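Local coordinates for CysE, serine acetyltransferase (Brucella abortus, PDB 4HZD), which catalyses the transfer of an acetyl group from acetyl-coenzyme A to L-serine, giving O-acetylserine for cysteine biosynthesis, at residues 93-98 with 109-114; 43-48 with 52-57. All coordinates share one frame; numbering follows the deposited sequence.

Contact 1: residues 93-98 with 109-114; sequences VDIQAV and MDPVLY
I95 and P111, whose CA atoms lie 6.4 Å apart, mark where the helical segment 93-98 meets the short helix 109-113, the two axes coming within 9.2 Å of each other with their N-to-C directions 117° apart. Both belong to the α-helical N-terminal domain of serine acetyltransferase, which precedes the left-handed β-helix in the chain, and the contact joins helix 87-101 to the short helix that follows it. No hydrogen bond crosses between the segments; four buried aliphatic side chains do the work. P111 points its CB toward the other helix, and its ring touches both I95 and V98, residues three apart and thus on neighbouring turns. The CG2 methyl of I95 comes to 4.1 Å from P111 CG, the two side chains meeting at about a right angle. V98 instead runs past the pyrrolidine ring in the opposite direction, its CG2 4.0 Å from P111 CB and its CG1 nearer CD. With chi1 of I95 at -72°, CG2 lies anti to the backbone N and meets the proline, while CG1, beside that N, leads CD1 to V112. Outside the pair, F118 of helix 116-132 packs on both I95 and P111, and I19 and I23 of helix 18-33 cover I95 and V112 respectively, which places the contact within a multi-helix apolar core. The tightest touch between the segments is methyl against methyl, I95 CD1 to V112 CG2 at 3.6 Å.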
loop_
_atom_site.group_PDB
_atom_site.type_symbol
_atom_site.label_atom_id
_atom_site.label_comp_id
_atom_site.label_asym_id
_atom_site.label_seq_id
_atom_site.Cartn_x
_atom_site.Cartn_y
_atom_site.Cartn_z
ATOM N N VAL A 93 14.019 -26.075 -16.291
ATOM C CA VAL A 93 15.062 -26.937 -15.701
ATOM C C VAL A 93 15.297 -26.577 -14.211
ATOM O O VAL A 93 15.502 -27.467 -13.374
ATOM C CB VAL A 93 16.371 -26.994 -16.520
ATOM C CG1 VAL A 93 16.091 -27.545 -17.911
ATOM C CG2 VAL A 93 17.016 -25.640 -16.658
ATOM N N ASP A 94 15.219 -25.286 -13.878
ATOM C CA ASP A 94 15.358 -24.856 -12.476
ATOM C C ASP A 94 14.215 -25.392 -11.613
ATOM O O ASP A 94 14.423 -25.800 -10.464
ATOM C CB ASP A 94 15.448 -23.326 -12.360
ATOM C CG ASP A 94 16.769 -22.758 -12.834
ATOM O OD1 ASP A 94 17.758 -23.499 -13.063
ATOM O OD2 ASP A 94 16.839 -21.527 -12.987
ATOM N N ILE A 95 12.999 -25.381 -12.165
ATOM C CA ILE A 95 11.827 -25.956 -11.502
ATOM C C ILE A 95 11.982 -27.479 -11.341
ATOM O O ILE A 95 11.744 -28.038 -10.253
ATOM C CB ILE A 95 10.524 -25.627 -12.283
ATOM C CG1 ILE A 95 10.146 -24.146 -12.148
ATOM C CG2 ILE A 95 9.362 -26.510 -11.815
ATOM C CD1 ILE A 95 8.945 -23.780 -13.023
ATOM N N GLN A 96 12.392 -28.132 -12.433
ATOM C CA GLN A 96 12.691 -29.562 -12.417
ATOM C C GLN A 96 13.787 -29.947 -11.406
ATOM O O GLN A 96 13.664 -30.983 -10.761
ATOM C CB GLN A 96 12.970 -30.101 -13.847
ATOM C CG GLN A 96 13.083 -31.624 -13.928
ATOM C CD GLN A 96 11.731 -32.340 -13.888
ATOM O OE1 GLN A 96 10.713 -31.837 -14.374
ATOM N NE2 GLN A 96 11.724 -33.521 -13.301
ATOM N N ALA A 97 14.794 -29.086 -11.201
ATOM C CA ALA A 97 15.799 -29.300 -10.153
ATOM C C ALA A 97 15.191 -29.418 -8.758
ATOM O O ALA A 97 15.563 -30.311 -7.980
ATOM C CB ALA A 97 16.856 -28.203 -10.158
ATOM N N VAL A 98 14.282 -28.502 -8.427
ATOM C CA VAL A 98 13.641 -28.553 -7.111
ATOM C C VAL A 98 12.843 -29.837 -6.999
ATOM O O VAL A 98 12.908 -30.531 -5.988
ATOM C CB VAL A 98 12.677 -27.358 -6.839
ATOM C CG1 VAL A 98 12.021 -27.512 -5.466
ATOM C CG2 VAL A 98 13.433 -26.034 -6.893
ATOM N N MET A 109 4.460 -26.660 -8.733
ATOM C CA MET A 109 3.935 -25.338 -8.311
ATOM C C MET A 109 4.670 -24.774 -7.076
ATOM O O MET A 109 4.700 -23.547 -6.876
ATOM C CB MET A 109 2.438 -25.463 -8.003
ATOM C CG MET A 109 1.754 -24.129 -7.755
ATOM S SD MET A 109 -0.032 -24.342 -7.765
ATOM C CE MET A 109 -0.479 -24.858 -6.130
ATOM N N ASP A 110 5.265 -25.662 -6.262
ATOM C CA ASP A 110 5.899 -25.239 -4.999
ATOM C C ASP A 110 7.022 -24.211 -5.215
ATOM O O ASP A 110 6.995 -23.164 -4.586
ATOM C CB ASP A 110 6.337 -26.439 -4.102
ATOM C CG ASP A 110 5.154 -27.315 -3.666
ATOM O OD1 ASP A 110 4.029 -26.807 -3.521
ATOM O OD2 ASP A 110 5.330 -28.529 -3.502
ATOM N N PRO A 111 8.013 -24.491 -6.096
ATOM C CA PRO A 111 8.993 -23.392 -6.332
ATOM C C PRO A 111 8.399 -22.102 -6.950
ATOM O O PRO A 111 8.801 -20.974 -6.571
ATOM C CB PRO A 111 10.013 -24.012 -7.312
ATOM C CG PRO A 111 9.335 -25.267 -7.858
ATOM C CD PRO A 111 8.441 -25.746 -6.745
ATOM N N VAL A 112 7.492 -22.270 -7.904
ATOM C CA VAL A 112 6.903 -21.129 -8.587
ATOM C C VAL A 112 6.250 -20.184 -7.579
ATOM O O VAL A 112 6.481 -18.953 -7.609
ATOM C CB VAL A 112 5.895 -21.587 -9.648
ATOM C CG1 VAL A 112 5.168 -20.380 -10.238
ATOM C CG2 VAL A 112 6.629 -22.370 -10.731
ATOM N N LEU A 113 5.512 -20.736 -6.624
ATOM C CA LEU A 113 4.800 -19.817 -5.708
ATOM C C LEU A 113 5.562 -19.449 -4.452
ATOM O O LEU A 113 5.385 -18.351 -3.949
ATOM C CB LEU A 113 3.462 -20.415 -5.280
ATOM C CG LEU A 113 2.463 -20.647 -6.393
ATOM C CD1 LEU A 113 1.310 -21.399 -5.732
ATOM C CD2 LEU A 113 2.012 -19.320 -7.000
ATOM N N TYR A 114 6.373 -20.385 -3.932
ATOM C CA TYR A 114 6.786 -20.331 -2.516
ATOM C C TYR A 114 8.287 -20.169 -2.248
ATOM O O TYR A 114 8.699 -19.456 -1.315
ATOM C CB TYR A 114 6.185 -21.503 -1.700
ATOM C CG TYR A 114 4.682 -21.616 -1.831
ATOM C CD1 TYR A 114 3.846 -20.533 -1.515
ATOM C CD2 TYR A 114 4.081 -22.793 -2.333
ATOM C CE1 TYR A 114 2.465 -20.612 -1.691
ATOM C CE2 TYR A 114 2.702 -22.886 -2.487
ATOM C CZ TYR A 114 1.893 -21.800 -2.139
ATOM O OH TYR A 114 0.528 -21.866 -2.315
#

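Contact 2: residues 43-48 with 52-57; sequences ATILNQ and EEAVMH
Q48 and H57 meet between two consecutive helices of the α-helical N-terminal domain, 38-46 (with its continuation to Q48) and 51-63, joined by a short connection; I45 and A54 bring their CA atoms to 5.2 Å. Apolar packing is modest: I45 CD1 reaches the A54 methyl, and the CB of T44 rests 3.5 Å from CD2 of the H57 ring, approaching it obliquely. I45 also packs against W20 and I23 of helix 18-33. Q48 supplies both aliphatic and amide contacts. Its CG lies over the A54 backbone, 3.8 Å from CA, and a bend at chi2 (-76°) folds the amide back between the helices, with OE1 close to E53 CB and NE2 3.4 Å from H57 CB. Among the polar interactions, Q48 NE2 donates to A43 O at 2.9 Å, within its own segment, and also to a water that is 3.0 Å from H57 ND1. The same A43 carbonyl oxygen stands over the centre of one face of the imidazole, 3.5 Å above its plane, where the angle is too poor for a hydrogen bond from H57 NE2. It receives a further one from Q75 of a neighbouring subunit, whose D71 packs on H57. T44 O, by contrast, is buried without a hydrogen-bonding partner; CA and CB of A54 meet it, the CA-H···O contact being bent and no substitute for a hydrogen bond. With no direct hydrogen bond between the segments, the glutamine and the water make the polar connection: two bonds donated by NE2 fix the turn of the amide, and the water ties it to the histidine.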
loop_
_atom_site.group_PDB
_atom_site.type_symbol
_atom_site.label_atom_id
_atom_site.label_comp_id
_atom_site.label_asym_id
_atom_site.label_seq_id
_atom_site.Cartn_x
_atom_site.Cartn_y
_atom_site.Cartn_z
ATOM N N ALA A 43 -4.629 -14.834 -9.910
ATOM C CA ALA A 43 -3.842 -13.704 -10.425
ATOM C C ALA A 43 -2.423 -14.154 -10.735
ATOM O O ALA A 43 -1.758 -13.598 -11.640
ATOM C CB ALA A 43 -3.825 -12.573 -9.427
ATOM N N THR A 44 -1.932 -15.146 -9.986
ATOM C CA THR A 44 -0.563 -15.564 -10.255
ATOM C C THR A 44 -0.392 -16.739 -11.228
ATOM O O THR A 44 0.611 -16.785 -11.912
ATOM C CB THR A 44 0.451 -15.549 -9.048
ATOM O OG1 THR A 44 1.302 -16.715 -9.004
ATOM C CG2 THR A 44 -0.087 -15.045 -7.734
ATOM N N ILE A 45 -1.349 -17.669 -11.262
ATOM C CA ILE A 45 -1.252 -18.819 -12.160
ATOM C C ILE A 45 -2.413 -18.836 -13.170
ATOM O O ILE A 45 -2.187 -18.813 -14.371
ATOM C CB ILE A 45 -1.345 -20.148 -11.369
ATOM C CG1 ILE A 45 -0.244 -20.270 -10.284
ATOM C CG2 ILE A 45 -1.437 -21.345 -12.309
ATOM C CD1 ILE A 45 1.166 -20.442 -10.803
ATOM N N LEU A 46 -3.648 -18.945 -12.666
ATOM C CA LEU A 46 -4.759 -19.393 -13.527
ATOM C C LEU A 46 -5.156 -18.378 -14.617
ATOM O O LEU A 46 -5.521 -18.773 -15.706
ATOM C CB LEU A 46 -5.930 -19.902 -12.697
ATOM C CG LEU A 46 -5.570 -21.235 -12.025
ATOM C CD1 LEU A 46 -6.476 -21.554 -10.864
ATOM C CD2 LEU A 46 -5.572 -22.389 -13.025
ATOM N N ASN A 47 -5.039 -17.085 -14.340
ATOM C CA ASN A 47 -5.282 -16.071 -15.366
ATOM C C ASN A 47 -4.100 -15.885 -16.333
ATOM O O ASN A 47 -4.231 -15.123 -17.284
ATOM C CB ASN A 47 -5.607 -14.673 -14.768
ATOM C CG ASN A 47 -6.903 -14.633 -13.978
ATOM O OD1 ASN A 47 -7.741 -15.510 -14.110
ATOM N ND2 ASN A 47 -7.070 -13.594 -13.150
ATOM N N GLN A 48 -2.946 -16.505 -16.062
ATOM C CA GLN A 48 -1.761 -16.252 -16.878
ATOM C C GLN A 48 -1.812 -17.170 -18.092
ATOM O O GLN A 48 -2.231 -18.325 -17.980
ATOM C CB GLN A 48 -0.474 -16.502 -16.063
ATOM C CG GLN A 48 -0.381 -15.661 -14.788
ATOM C CD GLN A 48 -0.011 -14.213 -15.059
ATOM O OE1 GLN A 48 0.330 -13.852 -16.183
ATOM N NE2 GLN A 48 -0.055 -13.379 -14.027
ATOM N N GLU A 52 5.936 -18.692 -18.025
ATOM C CA GLU A 52 6.834 -17.529 -17.968
ATOM C C GLU A 52 6.158 -16.327 -17.332
ATOM O O GLU A 52 6.736 -15.642 -16.473
ATOM C CB GLU A 52 7.301 -17.139 -19.372
ATOM C CG GLU A 52 8.237 -18.121 -20.041
ATOM C CD GLU A 52 7.547 -19.271 -20.800
ATOM O OE1 GLU A 52 6.317 -19.493 -20.722
ATOM O OE2 GLU A 52 8.272 -20.006 -21.483
ATOM N N GLU A 53 4.932 -16.070 -17.754
ATOM C CA GLU A 53 4.161 -14.956 -17.210
ATOM C C GLU A 53 3.768 -15.152 -15.747
ATOM O O GLU A 53 3.819 -14.199 -14.984
ATOM C CB GLU A 53 2.970 -14.615 -18.093
ATOM C CG GLU A 53 3.371 -13.815 -19.324
ATOM C CD GLU A 53 2.265 -13.801 -20.362
ATOM O OE1 GLU A 53 1.737 -12.707 -20.642
ATOM O OE2 GLU A 53 1.904 -14.896 -20.877
ATOM N N ALA A 54 3.416 -16.375 -15.347
ATOM C CA ALA A 54 3.189 -16.659 -13.920
ATOM C C ALA A 54 4.428 -16.381 -13.016
ATOM O O ALA A 54 4.268 -15.811 -11.910
ATOM C CB ALA A 54 2.740 -18.109 -13.730
ATOM N N VAL A 55 5.601 -16.866 -13.456
ATOM C CA VAL A 55 6.897 -16.743 -12.726
ATOM C C VAL A 55 7.261 -15.265 -12.656
ATOM O O VAL A 55 7.535 -14.737 -11.554
ATOM C CB VAL A 55 8.062 -17.596 -13.390
ATOM C CG1 VAL A 55 9.464 -17.292 -12.829
ATOM C CG2 VAL A 55 7.801 -19.096 -13.244
ATOM N N MET A 56 7.210 -14.582 -13.792
ATOM C CA MET A 56 7.472 -13.111 -13.799
ATOM C C MET A 56 6.540 -12.354 -12.880
ATOM O O MET A 56 6.997 -11.469 -12.130
ATOM C CB MET A 56 7.387 -12.525 -15.216
ATOM C CG MET A 56 8.436 -13.118 -16.129
ATOM S SD MET A 56 8.482 -12.491 -17.814
ATOM C CE MET A 56 6.749 -12.418 -18.222
ATOM N N HIS A 57 5.244 -12.697 -12.925
ATOM C CA HIS A 57 4.270 -12.074 -12.051
ATOM C C HIS A 57 4.530 -12.349 -10.577
ATOM O O HIS A 57 4.572 -11.414 -9.776
ATOM C CB HIS A 57 2.857 -12.486 -12.412
ATOM C CG HIS A 57 1.816 -11.973 -11.455
ATOM N ND1 HIS A 57 1.064 -10.893 -11.717
ATOM C CD2 HIS A 57 1.407 -12.441 -10.229
ATOM C CE1 HIS A 57 0.209 -10.676 -10.708
ATOM N NE2 HIS A 57 0.422 -11.617 -9.789
HETATM O O HOH W 1 0.343 -10.402 -14.627
#

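Contacts 1 and 2 are both buried in the α-helical N-terminal domain, but contact 1 lies deeper, its centre about 10 Å from the centre of the chain, against about 18 Å for contact 2. They join different helix pairs, 87-101 with 109-113 and 38-46 with 51-63. Their centres are about 14 Å apart and they touch directly: L113 CD2 approaches T44 OG1 to 3.4 Å, and V112 CG1 packs on I45 CD1. Helix 18-33 serves both, through I23 against V112 and I45. Contact 1 is wholly aliphatic, whereas contact 2 brings in an amide, an imidazole and a bridging water. Neighbouring subunits reach A43, Q48 and H57 in contact 2, but M109, D110 and Y114 beside contact 1.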